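Local coordinates for protein endo-beta-1,2-glucanase (PDB 6IMV) that hydrolyses beta-1,2-glucans internally as an endo-acting glycoside hydrolase and binds the beta-1,2-linked disaccharide sophorose, at residues 15-27 against 399-413. Numbering follows the deposited sequence.
Sequences CRFAHQYTQEQVL and AWWRNMAIGKKMQNI
The guanidinium of Arg-16 lies between a water over one face and the backbone N of Gln-411 over the other, while carbonyl oxygens gather at its edge. Its NH1 donates to Ala-405 O (2.7 Å) and, almost exactly in the guanidinium plane, to a lone pair of Gln-411 OE1 (2.9 Å). NH2 reaches Gly-407 O at 2.8 Å from above the carbonyl plane, opposite the face used by Met-410 N in the type II turn. A bend at chi2 (67°) swings the arginine chain toward this turn. Replacing Arg-16 by a leucine would probably leave the Ala-405 carbonyl without this donor and cost Asp-500 its salt bridge, though not its bond from Lys-409 N. Gln-411 OE1 also accepts from Ala-18 N (3.1 Å); the two donors together hold the amide, consistent with NE2 lying over one face of Phe-17, toward its rim, 3.2 Å from CE2, with ring and amide planes 78° apart. The guanidinium of Arg-402 has Gln-23 N over the centre of one face, Ile-406 CD1 over that of the other and waters at its edge, one bridging NH1 to Gln-23 OE1 and Ala-399 O; NE (2.8 Å) and NH2 (2.9 Å) grip Tyr-21 O side-on. Residues 15-27, joined to Cys-504 by the Cys-15 disulfide, thus pack against helix 394-405 and strand 411-412, with helix 30-41 touching Phe-17 and Val-26 and strand 415-421 beside Trp-401.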
ATOM      1  N   CYS A  15      -7.591 -23.231   7.644  1.00 16.98           N
ATOM      2  CA  CYS A  15      -7.974 -22.082   6.858  1.00 16.49           C
ATOM      3  C   CYS A  15      -8.716 -21.051   7.719  1.00 15.49           C
ATOM      4  O   CYS A  15      -8.483 -19.849   7.587  1.00 15.39           O
ATOM      5  CB  CYS A  15      -8.854 -22.481   5.683  1.00 16.12           C
ATOM      6  SG  CYS A  15      -9.108 -21.085   4.563  1.00 16.19           S
ATOM      7  N   ARG A  16      -9.603 -21.533   8.588  1.00 14.40           N
ATOM      8  CA  ARG A  16     -10.477 -20.691   9.386  1.00 14.37           C
ATOM      9  C   ARG A  16      -9.873 -20.496  10.784  1.00 14.98           C
ATOM     10  O   ARG A  16     -10.561 -20.600  11.774  1.00 16.42           O
ATOM     11  CB  ARG A  16     -11.880 -21.316   9.416  1.00 13.80           C
ATOM     12  CG  ARG A  16     -13.005 -20.331   9.692  1.00 13.02           C
ATOM     13  CD  ARG A  16     -13.199 -19.337   8.559  1.00 12.97           C
ATOM     14  NE  ARG A  16     -14.374 -18.480   8.750  1.00 12.77           N
ATOM     15  CZ  ARG A  16     -14.349 -17.196   9.087  1.00 12.91           C
ATOM     16  NH1 ARG A  16     -13.215 -16.606   9.445  1.00 11.92           N
ATOM     17  NH2 ARG A  16     -15.472 -16.503   9.049  1.00 12.89           N
ATOM     18  N   PHE A  17      -8.580 -20.144  10.845  1.00 14.66           N
ATOM     19  CA  PHE A  17      -7.832 -20.071  12.101  1.00 14.07           C
ATOM     20  C   PHE A  17      -8.258 -18.868  12.954  1.00 14.01           C
ATOM     21  O   PHE A  17      -8.055 -18.888  14.174  1.00 13.29           O
ATOM     22  CB  PHE A  17      -6.321 -20.022  11.846  1.00 13.87           C
ATOM     23  CG  PHE A  17      -5.840 -18.762  11.171  1.00 13.60           C
ATOM     24  CD1 PHE A  17      -5.565 -17.622  11.914  1.00 13.44           C
ATOM     25  CD2 PHE A  17      -5.681 -18.710   9.796  1.00 13.23           C
ATOM     26  CE1 PHE A  17      -5.145 -16.461  11.290  1.00 13.25           C
ATOM     27  CE2 PHE A  17      -5.240 -17.547   9.181  1.00 13.08           C
ATOM     28  CZ  PHE A  17      -4.981 -16.430   9.926  1.00 12.93           C
ATOM     29  N   ALA A  18      -8.838 -17.830  12.340  1.00 13.81           N
ATOM     30  CA  ALA A  18      -9.116 -16.590  13.064  1.00 14.40           C
ATOM     31  C   ALA A  18      -9.986 -16.858  14.297  1.00 15.24           C
ATOM     32  O   ALA A  18      -9.715 -16.294  15.358  1.00 15.05           O
ATOM     33  CB  ALA A  18      -9.747 -15.563  12.166  1.00 14.36           C
ATOM     34  N   HIS A  19     -11.005 -17.725  14.174  1.00 15.96           N
ATOM     35  CA  HIS A  19     -11.901 -17.977  15.315  1.00 16.21           C
ATOM     36  C   HIS A  19     -11.426 -19.162  16.174  1.00 16.47           C
ATOM     37  O   HIS A  19     -12.089 -19.486  17.166  1.00 16.62           O
ATOM     38  CB  HIS A  19     -13.375 -18.084  14.892  1.00 16.67           C
ATOM     39  CG  HIS A  19     -13.738 -19.209  13.978  1.00 16.57           C
ATOM     40  ND1 HIS A  19     -14.808 -19.102  13.105  1.00 16.49           N
ATOM     41  CD2 HIS A  19     -13.222 -20.445  13.803  1.00 16.74           C
ATOM     42  CE1 HIS A  19     -14.947 -20.232  12.439  1.00 17.96           C
ATOM     43  NE2 HIS A  19     -13.979 -21.080  12.846  1.00 17.73           N
ATOM     44  N   GLN A  20     -10.277 -19.764  15.832  1.00 15.91           N
ATOM     45  CA  GLN A  20      -9.604 -20.758  16.682  1.00 16.81           C
ATOM     46  C   GLN A  20      -8.861 -20.082  17.846  1.00 16.67           C
ATOM     47  O   GLN A  20      -8.512 -20.767  18.812  1.00 17.61           O
ATOM     48  CB  GLN A  20      -8.605 -21.600  15.883  1.00 17.57           C
ATOM     49  CG  GLN A  20      -9.243 -22.588  14.919  1.00 17.54           C
ATOM     50  CD  GLN A  20      -8.207 -23.391  14.167  1.00 18.24           C
ATOM     51  OE1 GLN A  20      -7.125 -22.911  13.851  1.00 19.39           O
ATOM     52  NE2 GLN A  20      -8.530 -24.634  13.860  1.00 19.22           N
ATOM     53  N   TYR A  21      -8.584 -18.770  17.728  1.00 16.03           N
ATOM     54  CA  TYR A  21      -7.986 -17.947  18.773  1.00 16.04           C
ATOM     55  C   TYR A  21      -9.055 -17.064  19.419  1.00 15.80           C
ATOM     56  O   TYR A  21      -9.976 -16.609  18.745  1.00 16.43           O
ATOM     57  CB  TYR A  21      -6.945 -16.979  18.199  1.00 16.57           C
ATOM     58  CG  TYR A  21      -5.686 -17.581  17.633  1.00 16.86           C
ATOM     59  CD1 TYR A  21      -5.690 -18.245  16.419  1.00 16.51           C
ATOM     60  CD2 TYR A  21      -4.467 -17.412  18.273  1.00 17.67           C
ATOM     61  CE1 TYR A  21      -4.531 -18.773  15.877  1.00 16.44           C
ATOM     62  CE2 TYR A  21      -3.297 -17.935  17.746  1.00 17.31           C
ATOM     63  CZ  TYR A  21      -3.329 -18.611  16.541  1.00 17.04           C
ATOM     64  OH  TYR A  21      -2.176 -19.106  16.009  1.00 16.94           O
ATOM     65  N   THR A  22      -8.882 -16.776  20.708  1.00 16.45           N
ATOM     66  CA  THR A  22      -9.603 -15.696  21.384  1.00 17.63           C
ATOM     67  C   THR A  22      -8.841 -14.386  21.161  1.00 18.01           C
ATOM     68  O   THR A  22      -7.652 -14.402  20.848  1.00 17.46           O
ATOM     69  CB  THR A  22      -9.783 -15.963  22.887  1.00 17.82           C
ATOM     70  OG1 THR A  22      -8.508 -15.853  23.507  1.00 18.00           O
ATOM     71  CG2 THR A  22     -10.383 -17.318  23.191  1.00 18.02           C
ATOM     72  N   GLN A  23      -9.527 -13.257  21.354  1.00 19.57           N
ATOM     73  CA  GLN A  23      -8.903 -11.945  21.243  1.00 20.48           C
ATOM     74  C   GLN A  23      -7.723 -11.845  22.216  1.00 21.45           C
ATOM     75  O   GLN A  23      -6.633 -11.417  21.826  1.00 21.67           O
ATOM     76  CB  GLN A  23      -9.925 -10.836  21.492  1.00 21.27           C
ATOM     77  CG  GLN A  23      -9.286  -9.458  21.593  1.00 22.02           C
ATOM     78  CD  GLN A  23     -10.290  -8.364  21.339  1.00 22.12           C
ATOM     79  OE1 GLN A  23     -10.919  -8.300  20.286  1.00 24.89           O
ATOM     80  NE2 GLN A  23     -10.470  -7.511  22.327  1.00 24.45           N
ATOM     81  N   GLU A  24      -7.930 -12.259  23.472  1.00 21.83           N
ATOM     82  CA  GLU A  24      -6.883 -12.169  24.486  1.00 23.28           C
ATOM     83  C   GLU A  24      -5.684 -13.046  24.092  1.00 22.34           C
ATOM     84  O   GLU A  24      -4.540 -12.693  24.371  1.00 23.34           O
ATOM     85  CB  GLU A  24      -7.414 -12.545  25.876  1.00 26.29           C
ATOM     86  CG  GLU A  24      -6.481 -12.158  27.025  1.00 29.20           C
ATOM     87  CD  GLU A  24      -5.940 -10.726  27.076  1.00 33.11           C
ATOM     88  OE1 GLU A  24      -4.733 -10.579  27.338  1.00 39.84           O
ATOM     89  OE2 GLU A  24      -6.705  -9.751  26.884  1.00 33.95           O
ATOM     90  N   GLN A  25      -5.934 -14.182  23.438  1.00 21.84           N
ATOM     91  CA  GLN A  25      -4.832 -15.069  23.027  1.00 21.82           C
ATOM     92  C   GLN A  25      -3.980 -14.399  21.941  1.00 20.35           C
ATOM     93  O   GLN A  25      -2.771 -14.587  21.920  1.00 20.05           O
ATOM     94  CB  GLN A  25      -5.365 -16.426  22.581  1.00 23.26           C
ATOM     95  CG  GLN A  25      -5.738 -17.316  23.757  1.00 24.41           C
ATOM     96  CD  GLN A  25      -6.522 -18.530  23.330  1.00 26.89           C
ATOM     97  OE1 GLN A  25      -6.863 -18.693  22.160  1.00 28.06           O
ATOM     98  NE2 GLN A  25      -6.852 -19.377  24.295  1.00 28.34           N
ATOM     99  N   VAL A  26      -4.607 -13.598  21.068  1.00 19.40           N
ATOM    100  CA  VAL A  26      -3.865 -12.817  20.075  1.00 19.46           C
ATOM    101  C   VAL A  26      -2.901 -11.870  20.812  1.00 18.56           C
ATOM    102  O   VAL A  26      -1.730 -11.794  20.478  1.00 18.06           O
ATOM    103  CB  VAL A  26      -4.806 -12.061  19.114  1.00 19.04           C
ATOM    104  CG1 VAL A  26      -4.057 -11.102  18.197  1.00 19.04           C
ATOM    105  CG2 VAL A  26      -5.644 -13.027  18.291  1.00 18.80           C
ATOM    106  N   LEU A  27      -3.397 -11.174  21.838  1.00 17.87           N
ATOM    107  CA  LEU A  27      -2.595 -10.195  22.579  1.00 18.80           C
ATOM    108  C   LEU A  27      -1.495 -10.876  23.407  1.00 19.53           C
ATOM    109  O   LEU A  27      -0.442 -10.301  23.613  1.00 19.77           O
ATOM    110  CB  LEU A  27      -3.512  -9.362  23.476  1.00 18.36           C
ATOM    111  CG  LEU A  27      -4.536  -8.501  22.744  1.00 17.99           C
ATOM    112  CD1 LEU A  27      -5.389  -7.735  23.750  1.00 18.01           C
ATOM    113  CD2 LEU A  27      -3.842  -7.552  21.766  1.00 18.53           C
ATOM    114  N   ALA A 399      -5.578  -7.962  16.615  1.00 12.93           N
ATOM    115  CA  ALA A 399      -6.873  -8.108  17.293  1.00 12.46           C
ATOM    116  C   ALA A 399      -7.986  -7.541  16.396  1.00 12.48           C
ATOM    117  O   ALA A 399      -9.043  -8.180  16.224  1.00 12.22           O
ATOM    118  CB  ALA A 399      -6.862  -7.443  18.650  1.00 12.39           C
ATOM    119  N   TRP A 400      -7.741  -6.361  15.817  1.00 11.91           N
ATOM    120  CA  TRP A 400      -8.706  -5.725  14.930  1.00 12.09           C
ATOM    121  C   TRP A 400      -8.883  -6.550  13.654  1.00 12.21           C
ATOM    122  O   TRP A 400     -10.007  -6.765  13.192  1.00 12.25           O
ATOM    123  CB  TRP A 400      -8.301  -4.282  14.634  1.00 11.93           C
ATOM    124  CG  TRP A 400      -8.666  -3.357  15.748  1.00 11.46           C
ATOM    125  CD1 TRP A 400      -7.852  -2.900  16.743  1.00 11.18           C
ATOM    126  CD2 TRP A 400      -9.958  -2.779  15.992  1.00 11.15           C
ATOM    127  NE1 TRP A 400      -8.550  -2.092  17.589  1.00 10.69           N
ATOM    128  CE2 TRP A 400      -9.842  -1.998  17.158  1.00 10.81           C
ATOM    129  CE3 TRP A 400     -11.201  -2.865  15.360  1.00 11.30           C
ATOM    130  CZ2 TRP A 400     -10.916  -1.282  17.680  1.00 11.11           C
ATOM    131  CZ3 TRP A 400     -12.267  -2.167  15.881  1.00 11.16           C
ATOM    132  CH2 TRP A 400     -12.123  -1.386  17.025  1.00 11.14           C
ATOM    133  N   TRP A 401      -7.761  -7.029  13.105  1.00 12.57           N
ATOM    134  CA  TRP A 401      -7.736  -7.908  11.947  1.00 12.25           C
ATOM    135  C   TRP A 401      -8.608  -9.151  12.204  1.00 12.37           C
ATOM    136  O   TRP A 401      -9.468  -9.493  11.392  1.00 12.37           O
ATOM    137  CB  TRP A 401      -6.289  -8.289  11.616  1.00 12.23           C
ATOM    138  CG  TRP A 401      -6.104  -8.973  10.297  1.00 12.63           C
ATOM    139  CD1 TRP A 401      -5.735  -8.395   9.116  1.00 12.65           C
ATOM    140  CD2 TRP A 401      -6.226 -10.384  10.031  1.00 12.82           C
ATOM    141  NE1 TRP A 401      -5.613  -9.348   8.141  1.00 13.00           N
ATOM    142  CE2 TRP A 401      -5.919 -10.574   8.668  1.00 12.70           C
ATOM    143  CE3 TRP A 401      -6.576 -11.499  10.800  1.00 12.79           C
ATOM    144  CZ2 TRP A 401      -5.961 -11.831   8.066  1.00 13.17           C
ATOM    145  CZ3 TRP A 401      -6.603 -12.742  10.205  1.00 13.03           C
ATOM    146  CH2 TRP A 401      -6.301 -12.905   8.857  1.00 13.07           C
ATOM    147  N   ARG A 402      -8.373  -9.814  13.339  1.00 12.73           N
ATOM    148  CA  ARG A 402      -9.091 -11.018  13.738  1.00 12.76           C
ATOM    149  C   ARG A 402     -10.596 -10.725  13.799  1.00 12.79           C
ATOM    150  O   ARG A 402     -11.412 -11.483  13.252  1.00 12.34           O
ATOM    151  CB  ARG A 402      -8.585 -11.531  15.092  1.00 13.07           C
ATOM    152  CG  ARG A 402      -9.401 -12.687  15.657  1.00 13.04           C
ATOM    153  CD  ARG A 402      -8.931 -13.160  17.021  1.00 13.35           C
ATOM    154  NE  ARG A 402      -9.920 -14.017  17.662  1.00 13.16           N
ATOM    155  CZ  ARG A 402     -11.094 -13.607  18.140  1.00 13.72           C
ATOM    156  NH1 ARG A 402     -11.366 -12.317  18.230  1.00 13.35           N
ATOM    157  NH2 ARG A 402     -12.007 -14.501  18.500  1.00 14.52           N
ATOM    158  N   ASN A 403     -10.952  -9.628  14.474  1.00 13.28           N
ATOM    159  CA  ASN A 403     -12.349  -9.237  14.690  1.00 13.56           C
ATOM    160  C   ASN A 403     -13.104  -9.185  13.351  1.00 13.28           C
ATOM    161  O   ASN A 403     -14.216  -9.711  13.224  1.00 14.31           O
ATOM    162  CB  ASN A 403     -12.470  -7.914  15.454  1.00 13.72           C
ATOM    163  CG  ASN A 403     -13.816  -7.766  16.132  1.00 13.81           C
ATOM    164  OD1 ASN A 403     -14.103  -8.474  17.087  1.00 13.85           O
ATOM    165  ND2 ASN A 403     -14.648  -6.860  15.647  1.00 13.93           N
ATOM    166  N   MET A 404     -12.483  -8.578  12.342  1.00 12.56           N
ATOM    167  CA  MET A 404     -13.073  -8.499  11.010  1.00 12.16           C
ATOM    168  C   MET A 404     -13.009  -9.862  10.300  1.00 12.00           C
ATOM    169  O   MET A 404     -13.992 -10.271   9.687  1.00 11.94           O
ATOM    170  CB  MET A 404     -12.367  -7.420  10.190  1.00 11.95           C
ATOM    171  CG  MET A 404     -12.651  -6.023  10.714  1.00 11.91           C
ATOM    172  SD  MET A 404     -11.851  -4.731   9.744  1.00 11.51           S
ATOM    173  CE  MET A 404     -10.368  -4.436  10.706  1.00 11.51           C
ATOM    174  N   ALA A 405     -11.885 -10.581  10.430  1.00 11.89           N
ATOM    175  CA  ALA A 405     -11.651 -11.874   9.751  1.00 12.58           C
ATOM    176  C   ALA A 405     -12.639 -12.953  10.213  1.00 13.19           C
ATOM    177  O   ALA A 405     -12.963 -13.870   9.469  1.00 13.35           O
ATOM    178  CB  ALA A 405     -10.233 -12.339   9.983  1.00 12.60           C
ATOM    179  N   ILE A 406     -13.119 -12.829  11.449  1.00 14.15           N
ATOM    180  CA  ILE A 406     -14.084 -13.772  12.019  1.00 14.94           C
ATOM    181  C   ILE A 406     -15.492 -13.556  11.444  1.00 14.61           C
ATOM    182  O   ILE A 406     -16.328 -14.456  11.513  1.00 14.65           O
ATOM    183  CB  ILE A 406     -14.031 -13.668  13.552  1.00 15.84           C
ATOM    184  CG1 ILE A 406     -12.780 -14.385  14.046  1.00 16.51           C
ATOM    185  CG2 ILE A 406     -15.282 -14.209  14.214  1.00 17.69           C
ATOM    186  CD1 ILE A 406     -12.484 -14.131  15.479  1.00 17.51           C
ATOM    187  N   GLY A 407     -15.762 -12.381  10.867  1.00 14.38           N
ATOM    188  CA  GLY A 407     -17.028 -12.176  10.123  1.00 14.46           C
ATOM    189  C   GLY A 407     -17.245 -13.286   9.109  1.00 14.44           C
ATOM    190  O   GLY A 407     -16.288 -13.879   8.611  1.00 13.59           O
ATOM    191  N   LYS A 408     -18.509 -13.616   8.830  1.00 14.69           N
ATOM    192  CA  LYS A 408     -18.809 -14.672   7.869  1.00 15.29           C
ATOM    193  C   LYS A 408     -18.148 -14.340   6.529  1.00 14.98           C
ATOM    194  O   LYS A 408     -18.193 -13.196   6.081  1.00 14.98           O
ATOM    195  CB  LYS A 408     -20.320 -14.860   7.706  1.00 16.38           C
ATOM    196  CG  LYS A 408     -21.008 -15.429   8.934  1.00 17.13           C
ATOM    197  CD  LYS A 408     -20.571 -16.834   9.227  1.00 17.87           C
ATOM    198  CE  LYS A 408     -21.023 -17.310  10.583  1.00 20.05           C
ATOM    199  NZ  LYS A 408     -20.319 -18.567  10.942  1.00 21.49           N
ATOM    200  N   LYS A 409     -17.510 -15.363   5.941  1.00 14.67           N
ATOM    201  CA  LYS A 409     -16.854 -15.335   4.628  1.00 15.00           C
ATOM    202  C   LYS A 409     -15.596 -14.454   4.617  1.00 13.53           C
ATOM    203  O   LYS A 409     -15.108 -14.146   3.557  1.00 13.16           O
ATOM    204  CB  LYS A 409     -17.795 -14.825   3.529  1.00 16.27           C
ATOM    205  CG  LYS A 409     -19.203 -15.400   3.525  1.00 17.76           C
ATOM    206  CD  LYS A 409     -20.068 -14.821   2.413  1.00 18.63           C
ATOM    207  CE  LYS A 409     -20.021 -15.645   1.148  1.00 19.17           C
ATOM    208  NZ  LYS A 409     -20.841 -16.882   1.248  1.00 19.11           N
ATOM    209  N   MET A 410     -15.045 -14.093   5.779  1.00 12.98           N
ATOM    210  CA  MET A 410     -13.980 -13.096   5.807  1.00 12.90           C
ATOM    211  C   MET A 410     -12.589 -13.750   5.859  1.00 12.16           C
ATOM    212  O   MET A 410     -11.577 -13.042   5.822  1.00 11.81           O
ATOM    213  CB  MET A 410     -14.186 -12.108   6.956  1.00 13.03           C
ATOM    214  CG  MET A 410     -15.266 -11.079   6.637  1.00 13.39           C
ATOM    215  SD  MET A 410     -14.905 -10.189   5.077  1.00 14.20           S
ATOM    216  CE  MET A 410     -13.526  -9.163   5.586  1.00 13.72           C
ATOM    217  N   GLN A 411     -12.540 -15.085   5.881  1.00 12.23           N
ATOM    218  CA  GLN A 411     -11.336 -15.833   5.515  1.00 12.29           C
ATOM    219  C   GLN A 411     -11.654 -16.760   4.340  1.00 12.45           C
ATOM    220  O   GLN A 411     -12.799 -17.226   4.161  1.00 12.13           O
ATOM    221  CB  GLN A 411     -10.776 -16.663   6.673  1.00 12.47           C
ATOM    222  CG  GLN A 411     -10.247 -15.840   7.833  1.00 12.40           C
ATOM    223  CD  GLN A 411      -9.675 -16.720   8.919  1.00 12.77           C
ATOM    224  OE1 GLN A 411     -10.401 -17.409   9.649  1.00 12.64           O
ATOM    225  NE2 GLN A 411      -8.351 -16.713   9.024  1.00 12.84           N
ATOM    226  N   ASN A 412     -10.608 -17.031   3.550  1.00 12.25           N
ATOM    227  CA  ASN A 412     -10.673 -17.901   2.392  1.00 12.26           C
ATOM    228  C   ASN A 412      -9.330 -18.631   2.263  1.00 12.32           C
ATOM    229  O   ASN A 412      -8.402 -18.333   3.009  1.00 12.69           O
ATOM    230  CB  ASN A 412     -11.029 -17.102   1.135  1.00 11.71           C
ATOM    231  CG  ASN A 412     -10.054 -15.980   0.863  1.00 11.26           C
ATOM    232  OD1 ASN A 412      -8.949 -16.219   0.380  1.00 11.52           O
ATOM    233  ND2 ASN A 412     -10.456 -14.756   1.158  1.00 11.50           N
ATOM    234  N   ILE A 413      -9.230 -19.539   1.284  1.00 12.97           N
ATOM    235  CA  ILE A 413      -8.021 -20.364   1.075  1.00 12.97           C
ATOM    236  C   ILE A 413      -6.861 -19.531   0.523  1.00 13.47           C
ATOM    237  O   ILE A 413      -5.778 -20.081   0.300  1.00 14.12           O
ATOM    238  CB  ILE A 413      -8.302 -21.573   0.160  1.00 13.06           C
ATOM    239  CG1 ILE A 413      -8.831 -21.172  -1.220  1.00 13.47           C
ATOM    240  CG2 ILE A 413      -9.221 -22.568   0.847  1.00 13.26           C
ATOM    241  CD1 ILE A 413      -8.769 -22.291  -2.236  1.00 13.84           C
TER
HETATM  242  O   HOH W   1      -7.504 -18.106   5.616  1.00 10.70           O
HETATM  243  O   HOH W   2     -13.231 -17.555  18.669  1.00 12.80           O
HETATM  244  O   HOH W   3     -16.248 -17.045  12.433  1.00 19.13           O
HETATM  245  O   HOH W   4      -9.824  -9.998  18.225  1.00 13.52           O